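Local coordinates for protein dehydrogenase (Sinorhizobium meliloti, PDB 3UOE) that probably acts as an oxidoreductase of the malate/L-lactate dehydrogenase (LDH2/MDH2) family, its exact substrate unassigned, at residues Glu58-Gly63 against His67-Leu72. Residues are numbered along the deposited sequence; the frame is centred on the assembly and turned at random.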
loop_
_atom_site.group_PDB
_atom_site.type_symbol
_atom_site.label_atom_id
_atom_site.label_comp_id
_atom_site.label_asym_id
_atom_site.label_seq_id
_atom_site.Cartn_x
_atom_site.Cartn_y
_atom_site.Cartn_z
ATOM N N GLU A 58 -5.153 9.429 -21.588
ATOM C CA GLU A 58 -5.849 9.520 -20.314
ATOM C C GLU A 58 -4.969 10.217 -19.280
ATOM O O GLU A 58 -5.449 11.028 -18.495
ATOM C CB GLU A 58 -6.286 8.137 -19.814
ATOM C CG GLU A 58 -7.469 7.522 -20.566
ATOM C CD GLU A 58 -8.757 8.343 -20.458
ATOM O OE1 GLU A 58 -8.993 8.999 -19.427
ATOM O OE2 GLU A 58 -9.549 8.327 -21.419
ATOM N N ALA A 59 -3.680 9.901 -19.287
ATOM C CA ALA A 59 -2.726 10.594 -18.427
ATOM C C ALA A 59 -2.748 12.102 -18.703
ATOM O O ALA A 59 -2.928 12.900 -17.778
ATOM C CB ALA A 59 -1.314 10.029 -18.609
ATOM N N GLU A 60 -2.565 12.479 -19.972
ATOM C CA GLU A 60 -2.648 13.881 -20.398
ATOM C C GLU A 60 -3.958 14.526 -19.931
ATOM O O GLU A 60 -3.943 15.562 -19.280
ATOM C CB GLU A 60 -2.553 13.996 -21.919
ATOM C CG GLU A 60 -1.247 13.524 -22.512
ATOM C CD GLU A 60 -0.083 14.447 -22.188
ATOM O OE1 GLU A 60 -0.294 15.481 -21.523
ATOM O OE2 GLU A 60 1.047 14.140 -22.610
ATOM N N LEU A 61 -5.084 13.894 -20.254
ATOM C CA LEU A 61 -6.402 14.450 -19.921
ATOM C C LEU A 61 -6.593 14.653 -18.419
ATOM O O LEU A 61 -7.302 15.572 -17.991
ATOM C CB LEU A 61 -7.531 13.562 -20.466
ATOM C CG LEU A 61 -7.738 13.444 -21.980
ATOM C CD1 LEU A 61 -8.656 12.265 -22.304
ATOM C CD2 LEU A 61 -8.278 14.748 -22.591
ATOM N N ARG A 62 -5.959 13.796 -17.622
ATOM C CA ARG A 62 -6.148 13.825 -16.172
ATOM C C ARG A 62 -5.125 14.689 -15.436
ATOM O O ARG A 62 -5.094 14.716 -14.208
ATOM C CB ARG A 62 -6.146 12.405 -15.603
ATOM C CG ARG A 62 -7.311 11.567 -16.091
ATOM C CD ARG A 62 -7.159 10.109 -15.718
ATOM N NE ARG A 62 -8.462 9.462 -15.720
ATOM C CZ ARG A 62 -8.785 8.426 -16.482
ATOM N NH1 ARG A 62 -7.880 7.889 -17.288
ATOM N NH2 ARG A 62 -10.007 7.913 -16.423
ATOM N N GLY A 63 -4.286 15.391 -16.186
ATOM C CA GLY A 63 -3.289 16.258 -15.584
ATOM C C GLY A 63 -2.053 15.523 -15.091
ATOM O O GLY A 63 -1.387 15.978 -14.162
ATOM N N HIS A 67 3.213 10.885 -17.377
ATOM C CA HIS A 67 2.922 9.535 -17.865
ATOM C C HIS A 67 2.100 9.596 -19.149
ATOM O O HIS A 67 1.451 8.619 -19.536
ATOM C CB HIS A 67 2.184 8.734 -16.789
ATOM C CG HIS A 67 3.074 8.291 -15.665
ATOM N ND1 HIS A 67 3.710 9.183 -14.826
ATOM C CD2 HIS A 67 3.460 7.056 -15.267
ATOM C CE1 HIS A 67 4.444 8.514 -13.953
ATOM N NE2 HIS A 67 4.319 7.225 -14.203
ATOM N N GLY A 68 2.131 10.762 -19.795
ATOM C CA GLY A 68 1.370 11.003 -21.007
ATOM C C GLY A 68 2.246 10.867 -22.234
ATOM O O GLY A 68 3.122 10.004 -22.291
ATOM N N LEU A 69 2.031 11.744 -23.206
ATOM C CA LEU A 69 2.653 11.590 -24.509
ATOM C C LEU A 69 4.176 11.735 -24.531
ATOM O O LEU A 69 4.813 11.291 -25.480
ATOM C CB LEU A 69 1.998 12.521 -25.530
ATOM C CG LEU A 69 0.574 12.119 -25.951
ATOM C CD1 LEU A 69 -0.200 13.318 -26.490
ATOM C CD2 LEU A 69 0.604 10.978 -26.969
ATOM N N GLN A 70 4.766 12.347 -23.504
ATOM C CA GLN A 70 6.228 12.467 -23.467
ATOM C C GLN A 70 6.861 11.079 -23.398
ATOM O O GLN A 70 8.035 10.905 -23.711
ATOM C CB GLN A 70 6.714 13.362 -22.317
ATOM C CG GLN A 70 6.653 12.731 -20.928
ATOM C CD GLN A 70 7.093 13.687 -19.815
ATOM O OE1 GLN A 70 6.637 14.837 -19.742
ATOM N NE2 GLN A 70 7.972 13.208 -18.933
ATOM N N ARG A 71 6.057 10.088 -23.025
ATOM C CA ARG A 71 6.504 8.699 -22.970
ATOM C C ARG A 71 6.576 8.029 -24.341
ATOM O O ARG A 71 7.240 7.013 -24.500
ATOM C CB ARG A 71 5.539 7.884 -22.116
ATOM C CG ARG A 71 5.417 8.359 -20.706
ATOM C CD ARG A 71 6.679 8.061 -19.962
ATOM N NE ARG A 71 6.570 8.491 -18.581
ATOM C CZ ARG A 71 7.293 7.990 -17.589
ATOM N NH1 ARG A 71 8.169 7.025 -17.837
ATOM N NH2 ARG A 71 7.128 8.449 -16.353
ATOM N N LEU A 72 5.880 8.579 -25.328
ATOM C CA LEU A 72 5.689 7.846 -26.585
ATOM C C LEU A 72 6.960 7.616 -27.424
ATOM O O LEU A 72 7.209 6.490 -27.872
ATOM C CB LEU A 72 4.571 8.474 -27.423
ATOM C CG LEU A 72 4.213 7.780 -28.739
ATOM C CD1 LEU A 72 3.825 6.306 -28.509
ATOM C CD2 LEU A 72 3.101 8.539 -29.476
HETATM O O HOH W 1 3.449 14.187 -21.829
#
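E60, on the last turn of helix 46-61, reaches over to the backbone of L69 in the loop leading to helix 72-80. The chain turns back here after a Schellman motif that ends helix 46-61, with G63 at positive phi as its C-prime residue and G63 N bonded to E60 O at 3.1 Å. Polar contact centres on one carboxylate oxygen. L69 N donates to E60 OE2 over 2.7 Å, meeting it on the anti side and 19° out of the carboxylate plane. Water 1 donates to E60 OE2 in a short bond of 2.5 Å and accepts from Q70 N at 2.8 Å, so OE2 serves two successive amides of the loop, one directly and one through water. E60 CG stands beside the backbone N and the chain bends at chi2 (-70°), which brings OE2 to L69 N, alongside G68. Shortened to an alanine, this side chain would lose its carboxylate, and L69 N would probably be left without that acceptor and the water without its link to the helix. The remaining contact is van der Waals packing. L69 crosses the E60 side chain at about a right angle, its CD1 lying 4.1 Å from E60 CG, while its isobutyl group also touches L31 of helix 28-41 and L343 of strand 341-344. The CA atoms of A59 and G68 are the nearest pair across the contact, 4.9 Å apart, and the A59 methyl, CB, makes a close van der Waals contact with the H67 carbonyl, 3.2 Å from H67 O.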